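AlgX/AlgJ SGNH hydrolase-like domain-containing protein (Eubacterium siraeum, PDB 4NZK) is of unknown function but belongs to the DHHW family of the SGNH hydrolase clan, so it may be a hydrolase-like relative of AlgX and AlgJ. Local coordinates at residues D68-G73 with K214-T219; S75-G80 with S337-N342; I157-R160 with W165-L168; Y172-F177 with P296-S301; V252-P255 with S261-M264. One frame throughout, in Å; residues are numbered along the deposited sequence.

Overall arrangement
Contacts 1 and 3 meet through Arg160, whose NH1 reaches Thr71 O at 2.8 Å; their centres lie about 13 Å apart. Contact 3 is nested within the loop closed by contact 1 and precedes contact 4, with which it shares helix 167-180. Contact 5 is nested inside contact 4's loop, and its Phe263 packs on Pro167 (contact 3) and Pro296 (contact 4). Contact 2, whose first segment follows contact 1's in sequence, closes a loop holding contacts 3, 4 and 5 and ties that segment to helix 335-339; its centre is about 24 Å from that of contact 4. Contact 1 joins approaches to the two small sheets, contact 4 helix 167-180 to a mixed-sheet loop.

Contact 1: D68-G73 with K214-T219; sequences DGHTWG and KNDPDT
The Asp216 carboxylate meets two consecutive residues of 68-73: the ring of His70 and the backbone N-H of Thr71. The His70 and Asp216 side chains cross at about a right angle, and the ring and carboxylate planes are tilted 29° against each other. In the modelled conformer of His70, one of two, ND1 donates to Asp216 OD1 at 3.0 Å. That oxygen lies in the ring plane and is approached on its syn side, with the nitrogen somewhat out of the carboxylate plane. A second, weak bond runs from His70 ND1 to Asp216 OD2 at 3.2 Å, so one N-H is shared unequally between both oxygens.

Thr71 N reaches Asp216 OD2 at 2.9 Å and nearly straight (167°), coming from above the carboxylate plane. CG of Asp216 stands anti to the backbone N (chi1 -157°), which carries the carboxylate across to the start of strand 70-75. The bridge thus runs from the turn between helix 211-214 and strand 218-224 to an outermost strand of a three-stranded antiparallel sheet. Water 1 donates to Asp216 OD2 and to Thr71 OG1, 2.9 Å from each, and Thr71 OG1 is also bonded to Asp66. Replacing Asp216 with an alanine would probably leave Thr71 N, water 1 and, in the modelled conformer, His70 ND1 without their shared acceptor. Beside the carboxylate, Arg160 NH1 bonds to the carbonyl oxygens of both Thr71 and Asp216, giving the two backbones a common donor.

Contact 2: S75-G80 with S337-N342; sequences SLYGGG and SAVGEN
Tyr77 and Val339 approach from opposite directions, and the phenol oxygen ends between the two valine methyls, 3.4 Å separating Tyr77 OH from Val339 CG1 and the same distance separating it from CG2. The tyrosine ring holds its edge, not a face, to the valine: CG2 lies near the ring plane, 4.1 Å from Tyr77 CE1. The torsions bring the two groups together. Tyr77 carries CG anti to its own backbone N (chi1 -175°), which extends the ring toward 337-342 although its first bond does not aim there. Val339 (chi1 -51°) sets CG1 anti to the carbonyl carbon and CG2 between N and that carbon, so the pair forks round the hydroxyl.

The contact joins the loop between strand 70-75 and helix 83-96 to the C-terminal end of helix 335-339, the short helix following strand 328-334 of the mixed sheet. Gly340 is the first residue to leave helical geometry. The loop folds back over one face of the Tyr77 ring, with Gly79 N 3.4 Å from its plane, over the centre. The hydroxyl is not left to the methyls alone, since Tyr77 OH bonds to Ser129 OG, which also meets Gly80 O. The backbone angles of Gly80 already call for a glycine, and packing adds to this: its CA is 4.1 Å from Val339 CB, and a beta carbon there would clash with that atom. Val339 CG1 also lies 3.6 Å from Gly80 O.

Contact 3: I157-R160 with W165-L168; sequences IYTR and WEPL
One face of the Tyr158 ring is covered by Trp165 CB, a CH-pi contact 4.3 Å from the ring centroid, offset toward the CD2-CE2 side of the rim. At the far edge Tyr158 OH bonds to Pro108 O, while the indole of Trp165 turns away to meet the Tyr290 ring and give NE1 to Tyr290 O. Trp165 is the tryptophan of the DHHW sequence that names the family, and Glu166 takes the N-cap position of helix 167-180. The indole leaves from between the backbone N and carbonyl carbon (chi1 43°), which presents CB rather than the ring to the tyrosine.

A single beta bridge pairs Tyr158 with Trp165. A leucine in place of Tyr158 has no ring face or hydroxyl, and would probably leave Trp165 CB less well covered and Pro108 O without this partner. Further along, Ile157 CG2 packs on Leu168 CG at 4.0 Å. Glu166, bent at its second torsion, brings CG and OE2 against the Thr159 methyl, Glu166 OE2 lying 3.6 Å from Thr159 CG2, and its OE1 takes an N-H from Thr221. The backbone bond is Glu166 N to Ile157 O, 2.8 Å long and bent to 139°.

Contact 4: Y172-F177 with P296-S301; sequences YAAKAF and PFFIDS
This is a buried apolar contact, in which helix 167-180 packs against the loop that joins strands 282-287 and 304-309 of the mixed sheet. Ala174 is the point of closest backbone approach, its CA 6.2 Å from that of Phe297. Its methyl touches two consecutive residues of the loop: Ala174 CB lies 3.6 Å from Phe297 CB and likewise 3.6 Å from Phe298 CE1.

One helical turn on, Phe177 and Phe298 form an offset edge-to-face pair, with the edge of Phe177 toward the face of Phe298. Their planes stand at 76° and their centroids 5.4 Å apart; the nearest atoms are Phe177 CD2 and Phe298 CE1 at 3.5 Å. Phe177 reaches over because CG is anti to its backbone N (chi1 163°), carrying the ring along the helix side toward the loop. Both rings also rest on Leu283 and Leu330, from strands 282-287 and 328-334, and Phe177 meets Phe103 edge-to-face.

With the closest contacts all carbon to carbon, cohesion should come from burial and shape fit, plus the electrostatics of ring C-H groups pointing at a neighbouring ring. The small side chain of Ala174 probably allows Phe297 and Phe298 to lie this near the helix.

Contact 5: V252-P255 with S261-M264; sequences VDQP and STFM
Val252 CA and Thr262 CA lie 4.7 Å apart, and Val252 uses both of its backbone polar atoms on Thr262. Val252 N donates to Thr262 O at 2.8 Å with an N-H...O angle of 160°. In return Val252 O receives a CA-H...O contact from Thr262 CA at 3.4 Å. Both segments belong to the long excursion between strands 229-234 and 270-275, where Ser261 and Thr262 form part of a 3-10 turn. Met264, present as selenomethionine, is backbone-bonded to Ile250, which extends the pairing beyond Val252.

Among the side chains, Val252 lays CG2 against the Met264 backbone, 3.9 Å from its carbonyl carbon. Gln254 folds back over Ser261: bent at its second torsion (chi2 -69°), it places CG 3.7 Å from Thr262 N and swings the amide toward the Ser261 carbonyl. There NE2 of Gln254 makes only a weak bond to Ser261 O, 3.2 Å long and strongly bent (125°). Water 2 ties Thr262 OG1, at 2.8 Å, to Val252 O, and that hydroxyl is further bonded to Ala259 O.

Thr262 is thus gripped through its carbonyl, its CA-H and a water on its hydroxyl. Because the firm direct bond is between backbone atoms, the pairing of Val252 with Thr262 probably depends little on side-chain identity, whereas the glutamine adds mostly carbon packing and one loose polar link.

Contact 1: D68-G73 with K214-T219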
# COMPACT_ATOMS: atom_id res chain seq x y z
N ASP A 68 3.12 -7.02 25.36
CA ASP A 68 4.02 -6.05 26.00
C ASP A 68 3.28 -4.78 26.43
O ASP A 68 3.74 -3.65 26.20
CB ASP A 68 5.18 -5.73 25.04
CG ASP A 68 6.06 -6.96 24.73
OD1 ASP A 68 6.22 -7.85 25.62
OD2 ASP A 68 6.60 -7.03 23.60
N GLY A 69 2.11 -5.00 27.04
CA GLY A 69 1.32 -3.91 27.62
C GLY A 69 0.47 -3.10 26.65
O GLY A 69 -0.16 -2.12 27.06
N HIS A 70 0.42 -3.49 25.37
CA HIS A 70 -0.39 -2.77 24.37
C HIS A 70 -1.34 -3.76 23.69
O HIS A 70 -0.97 -4.89 23.40
CB HIS A 70 0.45 -2.08 23.28
CG HIS A 70 0.98 -0.72 23.65
ND1 HIS A 70 0.18 0.39 23.80
CD2 HIS A 70 2.25 -0.29 23.82
CE1 HIS A 70 0.93 1.45 24.08
NE2 HIS A 70 2.19 1.06 24.09
N THR A 71 -2.54 -3.30 23.42
CA THR A 71 -3.52 -4.11 22.72
C THR A 71 -3.31 -3.98 21.22
O THR A 71 -3.23 -2.88 20.66
CB THR A 71 -4.94 -3.67 23.07
OG1 THR A 71 -5.12 -3.75 24.49
CG2 THR A 71 -5.98 -4.55 22.37
N TRP A 72 -3.31 -5.14 20.58
CA TRP A 72 -3.29 -5.21 19.14
C TRP A 72 -4.56 -5.85 18.60
O TRP A 72 -5.14 -6.73 19.25
CB TRP A 72 -2.17 -6.14 18.70
CG TRP A 72 -0.80 -5.63 18.87
CD1 TRP A 72 -0.14 -5.43 20.04
CD2 TRP A 72 0.14 -5.39 17.82
NE1 TRP A 72 1.14 -5.01 19.78
CE2 TRP A 72 1.34 -4.98 18.43
CE3 TRP A 72 0.07 -5.41 16.42
CZ2 TRP A 72 2.49 -4.64 17.69
CZ3 TRP A 72 1.20 -5.09 15.69
CH2 TRP A 72 2.38 -4.69 16.34
N GLY A 73 -4.96 -5.44 17.40
CA GLY A 73 -5.92 -6.16 16.58
C GLY A 73 -5.12 -6.62 15.37
O GLY A 73 -4.51 -5.79 14.68
N LYS A 214 -10.22 0.62 21.06
CA LYS A 214 -10.48 2.06 21.15
C LYS A 214 -9.70 2.70 22.29
O LYS A 214 -9.29 3.86 22.20
CB LYS A 214 -12.00 2.32 21.31
CG LYS A 214 -12.44 3.78 21.39
CD LYS A 214 -13.89 3.87 21.80
CE LYS A 214 -14.30 5.31 22.10
NZ LYS A 214 -14.02 6.20 20.94
N ASN A 215 -9.47 1.92 23.34
CA ASN A 215 -8.81 2.42 24.53
C ASN A 215 -7.29 2.42 24.46
O ASN A 215 -6.65 2.89 25.40
CB ASN A 215 -9.28 1.63 25.75
CG ASN A 215 -10.76 1.90 26.07
OD1 ASN A 215 -11.32 2.94 25.71
ND2 ASN A 215 -11.38 0.98 26.78
N ASP A 216 -6.72 1.98 23.34
CA ASP A 216 -5.25 1.95 23.18
C ASP A 216 -4.85 2.47 21.78
O ASP A 216 -4.39 1.76 20.91
CB ASP A 216 -4.74 0.54 23.50
CG ASP A 216 -3.27 0.50 23.93
OD1 ASP A 216 -2.56 1.54 23.83
OD2 ASP A 216 -2.83 -0.58 24.37
N PRO A 217 -5.10 3.76 21.54
CA PRO A 217 -4.83 4.32 20.23
C PRO A 217 -3.37 4.32 19.82
O PRO A 217 -2.46 4.33 20.66
CB PRO A 217 -5.36 5.75 20.31
CG PRO A 217 -5.64 6.01 21.70
CD PRO A 217 -5.66 4.74 22.48
N ASP A 218 -3.18 4.28 18.51
CA ASP A 218 -1.86 4.47 17.93
C ASP A 218 -1.47 5.93 17.87
O ASP A 218 -2.31 6.84 17.89
CB ASP A 218 -1.85 3.97 16.48
CG ASP A 218 -1.82 2.46 16.36
OD1 ASP A 218 -0.72 1.86 16.56
OD2 ASP A 218 -2.88 1.86 15.96
N THR A 219 -0.17 6.14 17.68
CA THR A 219 0.32 7.42 17.23
C THR A 219 0.64 7.20 15.76
O THR A 219 1.37 6.26 15.41
CB THR A 219 1.64 7.79 17.95
OG1 THR A 219 1.37 7.94 19.36
CG2 THR A 219 2.21 9.08 17.38
O HOH W 1 -3.76 -2.19 26.58

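Contact 2: S75-G80 with S337-N342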
# COMPACT_ATOMS: atom_id res chain seq x y z
N SER A 75 -5.19 -9.20 11.91
CA SER A 75 -6.01 -10.01 11.00
C SER A 75 -5.28 -11.34 10.76
O SER A 75 -4.10 -11.37 10.41
CB SER A 75 -6.16 -9.29 9.66
OG SER A 75 -6.85 -8.08 9.74
N LEU A 76 -6.00 -12.44 10.95
CA LEU A 76 -5.46 -13.76 10.73
C LEU A 76 -5.55 -14.09 9.24
O LEU A 76 -6.48 -13.71 8.56
CB LEU A 76 -6.20 -14.79 11.58
CG LEU A 76 -6.06 -14.50 13.10
CD1 LEU A 76 -7.04 -15.33 13.92
CD2 LEU A 76 -4.65 -14.66 13.62
N TYR A 77 -4.57 -14.84 8.76
CA TYR A 77 -4.44 -15.10 7.32
C TYR A 77 -4.64 -16.57 7.03
O TYR A 77 -4.11 -17.42 7.76
CB TYR A 77 -3.03 -14.67 6.87
CG TYR A 77 -2.82 -14.77 5.40
CD1 TYR A 77 -3.67 -14.13 4.48
CD2 TYR A 77 -1.73 -15.44 4.89
CE1 TYR A 77 -3.44 -14.21 3.11
CE2 TYR A 77 -1.52 -15.54 3.53
CZ TYR A 77 -2.37 -14.92 2.65
OH TYR A 77 -2.21 -14.99 1.29
N GLY A 78 -5.38 -16.84 5.94
CA GLY A 78 -5.68 -18.22 5.53
C GLY A 78 -4.87 -18.75 4.37
O GLY A 78 -4.88 -19.96 4.08
N GLY A 79 -4.10 -17.89 3.72
CA GLY A 79 -3.27 -18.32 2.61
C GLY A 79 -3.95 -18.16 1.25
O GLY A 79 -5.05 -17.65 1.14
N GLY A 80 -3.25 -18.61 0.21
CA GLY A 80 -3.72 -18.49 -1.18
C GLY A 80 -2.54 -18.40 -2.12
O GLY A 80 -1.49 -17.82 -1.79
N SER A 337 -5.38 -8.81 -0.46
CA SER A 337 -5.88 -8.28 -1.73
C SER A 337 -5.38 -9.11 -2.91
O SER A 337 -6.15 -9.44 -3.81
CB SER A 337 -5.45 -6.85 -1.95
OG SER A 337 -6.11 -5.99 -1.09
N ALA A 338 -4.09 -9.46 -2.91
CA ALA A 338 -3.52 -10.17 -4.04
C ALA A 338 -4.08 -11.57 -4.19
O ALA A 338 -4.20 -12.05 -5.30
CB ALA A 338 -2.01 -10.26 -3.92
N VAL A 339 -4.40 -12.25 -3.08
CA VAL A 339 -4.90 -13.62 -3.15
C VAL A 339 -6.42 -13.75 -3.19
O VAL A 339 -6.94 -14.83 -3.49
CB VAL A 339 -4.33 -14.54 -2.06
CG1 VAL A 339 -2.80 -14.45 -2.03
CG2 VAL A 339 -4.93 -14.24 -0.69
N GLY A 340 -7.11 -12.64 -2.95
CA GLY A 340 -8.56 -12.61 -2.81
C GLY A 340 -9.27 -11.85 -3.90
O GLY A 340 -8.77 -11.68 -5.02
N GLU A 341 -10.45 -11.36 -3.55
CA GLU A 341 -11.34 -10.72 -4.51
C GLU A 341 -10.78 -9.42 -5.12
O GLU A 341 -11.07 -9.10 -6.27
CB GLU A 341 -12.73 -10.51 -3.86
CG GLU A 341 -13.37 -11.84 -3.43
CD GLU A 341 -14.84 -11.75 -3.02
OE1 GLU A 341 -15.20 -10.90 -2.19
OE2 GLU A 341 -15.63 -12.58 -3.53
N ASN A 342 -10.00 -8.66 -4.37
CA ASN A 342 -9.52 -7.39 -4.91
C ASN A 342 -8.68 -7.55 -6.17
O ASN A 342 -8.71 -6.69 -7.05
CB ASN A 342 -8.68 -6.64 -3.87
CG ASN A 342 -9.55 -5.93 -2.83
OD1 ASN A 342 -10.78 -5.79 -2.99
ND2 ASN A 342 -8.91 -5.46 -1.77

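Contact 3: I157-R160 with W165-L168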
# COMPACT_ATOMS: atom_id res chain seq x y z
N ILE A 157 6.59 0.10 12.62
CA ILE A 157 6.33 -0.02 11.19
C ILE A 157 4.89 -0.38 10.87
O ILE A 157 4.39 -0.11 9.76
CB ILE A 157 7.28 -1.02 10.49
CG1 ILE A 157 7.35 -2.34 11.24
CG2 ILE A 157 8.65 -0.35 10.33
CD1 ILE A 157 7.89 -3.46 10.36
N TYR A 158 4.21 -0.98 11.85
CA TYR A 158 2.79 -1.33 11.69
C TYR A 158 1.96 -0.70 12.79
O TYR A 158 2.41 -0.52 13.90
CB TYR A 158 2.56 -2.85 11.69
CG TYR A 158 2.87 -3.55 10.39
CD1 TYR A 158 4.14 -4.02 10.11
CD2 TYR A 158 1.85 -3.72 9.42
CE1 TYR A 158 4.40 -4.62 8.91
CE2 TYR A 158 2.12 -4.36 8.22
CZ TYR A 158 3.41 -4.80 7.98
OH TYR A 158 3.79 -5.41 6.79
N THR A 159 0.73 -0.34 12.46
CA THR A 159 -0.18 0.13 13.51
C THR A 159 -0.70 -1.07 14.30
O THR A 159 -0.66 -2.21 13.81
CB THR A 159 -1.36 0.86 12.93
OG1 THR A 159 -2.16 -0.07 12.22
CG2 THR A 159 -0.88 1.98 11.99
N ARG A 160 -1.14 -0.81 15.54
CA ARG A 160 -1.78 -1.81 16.35
C ARG A 160 -3.30 -1.85 16.10
O ARG A 160 -3.94 -2.88 16.34
CB ARG A 160 -1.57 -1.56 17.82
CG ARG A 160 -0.14 -1.79 18.27
CD ARG A 160 0.01 -1.65 19.79
NE ARG A 160 -0.06 -0.23 20.15
CZ ARG A 160 -1.15 0.42 20.54
NH1 ARG A 160 -2.32 -0.18 20.74
NH2 ARG A 160 -1.08 1.71 20.74
N TRP A 165 -0.09 -0.68 7.56
CA TRP A 165 1.20 -0.28 8.11
C TRP A 165 1.19 1.20 8.50
O TRP A 165 0.33 2.00 8.06
CB TRP A 165 2.33 -0.51 7.11
CG TRP A 165 2.08 -0.12 5.68
CD1 TRP A 165 1.15 0.79 5.17
CD2 TRP A 165 2.79 -0.62 4.55
NE1 TRP A 165 1.27 0.85 3.80
CE2 TRP A 165 2.27 0.01 3.41
CE3 TRP A 165 3.84 -1.53 4.42
CZ2 TRP A 165 2.74 -0.26 2.15
CZ3 TRP A 165 4.33 -1.80 3.18
CH2 TRP A 165 3.78 -1.18 2.05
N GLU A 166 2.14 1.57 9.35
CA GLU A 166 2.45 2.97 9.53
C GLU A 166 3.22 3.44 8.31
O GLU A 166 3.84 2.63 7.59
CB GLU A 166 3.36 3.15 10.75
CG GLU A 166 2.69 2.97 12.12
CD GLU A 166 2.12 4.26 12.72
OE1 GLU A 166 2.44 5.37 12.23
OE2 GLU A 166 1.40 4.15 13.76
N PRO A 167 3.23 4.76 8.07
CA PRO A 167 4.04 5.29 7.00
C PRO A 167 5.51 4.84 7.07
O PRO A 167 6.11 4.61 6.02
CB PRO A 167 3.86 6.80 7.14
CG PRO A 167 2.44 6.92 7.68
CD PRO A 167 2.35 5.79 8.67
N LEU A 168 6.07 4.60 8.26
CA LEU A 168 7.46 4.12 8.34
C LEU A 168 7.60 2.76 7.65
O LEU A 168 8.60 2.50 7.00
CB LEU A 168 7.92 4.07 9.79
CG LEU A 168 9.35 3.55 10.09
CD1 LEU A 168 10.39 4.43 9.43
CD2 LEU A 168 9.64 3.42 11.57

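Contact 4: Y172-F177 with P296-S301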
# COMPACT_ATOMS: atom_id res chain seq x y z
N TYR A 172 9.93 1.69 4.14
CA TYR A 172 10.87 0.59 3.85
C TYR A 172 10.51 -0.19 2.59
O TYR A 172 11.40 -0.65 1.88
CB TYR A 172 11.02 -0.32 5.03
CG TYR A 172 11.77 0.32 6.17
CD1 TYR A 172 13.08 0.78 6.01
CD2 TYR A 172 11.19 0.49 7.41
CE1 TYR A 172 13.77 1.40 7.06
CE2 TYR A 172 11.86 1.10 8.45
CZ TYR A 172 13.16 1.53 8.29
OH TYR A 172 13.86 2.10 9.35
N ALA A 173 9.22 -0.36 2.33
CA ALA A 173 8.79 -1.02 1.11
C ALA A 173 9.07 -0.13 -0.10
O ALA A 173 9.63 -0.61 -1.11
CB ALA A 173 7.33 -1.40 1.21
N ALA A 174 8.77 1.17 0.02
CA ALA A 174 9.07 2.11 -1.06
C ALA A 174 10.56 2.11 -1.35
O ALA A 174 10.99 2.16 -2.52
CB ALA A 174 8.58 3.51 -0.73
N LYS A 175 11.36 2.07 -0.29
CA LYS A 175 12.81 2.05 -0.45
C LYS A 175 13.28 0.83 -1.23
O LYS A 175 14.14 0.94 -2.11
CB LYS A 175 13.45 2.07 0.94
CG LYS A 175 14.97 1.98 0.92
CD LYS A 175 15.61 2.21 2.29
CE LYS A 175 17.12 2.08 2.22
NZ LYS A 175 17.71 2.68 3.42
N ALA A 176 12.68 -0.32 -0.95
CA ALA A 176 13.07 -1.54 -1.66
C ALA A 176 12.74 -1.41 -3.16
O ALA A 176 13.52 -1.84 -4.02
CB ALA A 176 12.35 -2.74 -1.09
N PHE A 177 11.56 -0.87 -3.46
CA PHE A 177 11.17 -0.66 -4.85
C PHE A 177 12.07 0.33 -5.56
O PHE A 177 12.55 0.05 -6.66
CB PHE A 177 9.71 -0.23 -4.95
CG PHE A 177 9.37 0.38 -6.28
CD1 PHE A 177 9.37 -0.36 -7.42
CD2 PHE A 177 9.04 1.73 -6.35
CE1 PHE A 177 9.08 0.26 -8.64
CE2 PHE A 177 8.78 2.33 -7.54
CZ PHE A 177 8.79 1.59 -8.70
N PRO A 296 3.96 9.16 -0.84
CA PRO A 296 4.85 10.26 -0.45
C PRO A 296 6.34 9.97 -0.67
O PRO A 296 7.14 10.88 -0.87
CB PRO A 296 4.54 10.42 1.05
CG PRO A 296 3.08 10.04 1.14
CD PRO A 296 3.00 8.84 0.23
N PHE A 297 6.71 8.69 -0.62
CA PHE A 297 8.12 8.27 -0.72
C PHE A 297 8.59 8.09 -2.14
O PHE A 297 9.73 7.71 -2.35
CB PHE A 297 8.31 6.98 0.08
CG PHE A 297 7.81 7.09 1.49
CD1 PHE A 297 8.35 8.06 2.34
CD2 PHE A 297 6.80 6.28 1.96
CE1 PHE A 297 7.89 8.21 3.65
CE2 PHE A 297 6.33 6.43 3.25
CZ PHE A 297 6.87 7.38 4.10
N PHE A 298 7.72 8.36 -3.12
CA PHE A 298 8.13 8.32 -4.53
C PHE A 298 8.37 9.68 -5.15
O PHE A 298 8.99 9.78 -6.22
CB PHE A 298 7.08 7.59 -5.38
CG PHE A 298 6.83 6.17 -4.97
CD1 PHE A 298 7.84 5.37 -4.51
CD2 PHE A 298 5.56 5.64 -5.07
CE1 PHE A 298 7.60 4.04 -4.19
CE2 PHE A 298 5.31 4.33 -4.73
CZ PHE A 298 6.32 3.54 -4.29
N ILE A 299 7.93 10.73 -4.46
CA ILE A 299 7.98 12.09 -5.00
C ILE A 299 9.40 12.55 -5.32
O ILE A 299 9.63 13.20 -6.33
CB ILE A 299 7.24 13.06 -4.05
CG1 ILE A 299 5.71 12.81 -4.23
CG2 ILE A 299 7.61 14.50 -4.34
CD1 ILE A 299 4.81 13.49 -3.24
N ASP A 300 10.35 12.17 -4.47
CA ASP A 300 11.72 12.57 -4.68
C ASP A 300 12.35 11.83 -5.88
O ASP A 300 13.40 12.25 -6.36
CB ASP A 300 12.61 12.28 -3.45
CG ASP A 300 12.24 13.09 -2.16
OD1 ASP A 300 11.78 14.26 -2.24
OD2 ASP A 300 12.44 12.52 -1.05
N SER A 301 11.78 10.70 -6.30
CA SER A 301 12.44 9.76 -7.23
C SER A 301 11.92 9.72 -8.67
O SER A 301 12.59 9.14 -9.53
CB SER A 301 12.39 8.35 -6.66
OG SER A 301 13.20 8.20 -5.50

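Contact 5: V252-P255 with S261-M264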
# COMPACT_ATOMS: atom_id res chain seq x y z
N VAL A 252 -4.14 15.51 2.92
CA VAL A 252 -5.46 16.04 3.15
C VAL A 252 -5.73 16.05 4.64
O VAL A 252 -5.58 15.04 5.32
CB VAL A 252 -6.48 15.16 2.41
CG1 VAL A 252 -7.91 15.69 2.58
CG2 VAL A 252 -6.17 15.16 0.92
N ASP A 253 -6.20 17.18 5.15
CA ASP A 253 -6.53 17.27 6.59
C ASP A 253 -7.69 16.34 6.96
O ASP A 253 -8.66 16.21 6.19
CB ASP A 253 -6.88 18.69 6.99
CG ASP A 253 -5.67 19.62 6.96
OD1 ASP A 253 -4.52 19.13 7.00
OD2 ASP A 253 -5.88 20.85 6.91
N GLN A 254 -7.52 15.64 8.07
CA GLN A 254 -8.48 14.68 8.55
C GLN A 254 -8.62 14.74 10.05
O GLN A 254 -7.66 15.08 10.76
CB GLN A 254 -8.00 13.26 8.27
CG GLN A 254 -7.81 12.91 6.82
CD GLN A 254 -9.08 12.82 6.04
OE1 GLN A 254 -10.15 12.68 6.61
NE2 GLN A 254 -8.97 12.91 4.72
N PRO A 255 -9.79 14.31 10.55
CA PRO A 255 -9.84 14.09 11.98
C PRO A 255 -8.92 12.89 12.33
O PRO A 255 -8.50 12.15 11.42
CB PRO A 255 -11.32 13.74 12.23
CG PRO A 255 -11.81 13.17 10.93
CD PRO A 255 -11.01 13.84 9.85
N SER A 261 -6.40 8.35 5.83
CA SER A 261 -6.92 9.07 4.67
C SER A 261 -6.21 10.41 4.45
O SER A 261 -6.53 11.14 3.55
CB SER A 261 -8.44 9.24 4.78
OG SER A 261 -9.05 7.99 4.64
N THR A 262 -5.27 10.75 5.32
CA THR A 262 -4.37 11.88 5.05
C THR A 262 -3.78 11.78 3.62
O THR A 262 -3.57 12.78 2.95
CB THR A 262 -3.24 11.93 6.08
OG1 THR A 262 -3.81 12.09 7.39
CG2 THR A 262 -2.27 13.05 5.79
N PHE A 263 -3.48 10.56 3.18
CA PHE A 263 -2.91 10.35 1.84
C PHE A 263 -4.02 10.37 0.76
O PHE A 263 -4.75 9.41 0.58
CB PHE A 263 -2.12 9.05 1.80
CG PHE A 263 -1.15 8.94 2.95
CD1 PHE A 263 -0.21 9.92 3.17
CD2 PHE A 263 -1.24 7.89 3.85
CE1 PHE A 263 0.64 9.85 4.27
CE2 PHE A 263 -0.41 7.79 4.93
CZ PHE A 263 0.55 8.77 5.14
N MSE A 264 -4.12 11.52 0.11
CA MSE A 264 -5.01 11.80 -1.01
C MSE A 264 -6.50 11.70 -0.74
O MSE A 264 -7.31 11.75 -1.67
CB MSE A 264 -4.64 10.92 -2.18
CG MSE A 264 -3.18 11.16 -2.53
SE MSE A 264 -2.51 9.79 -3.75
CE MSE A 264 -2.32 8.32 -2.47
O HOH W 2 -4.51 14.64 8.31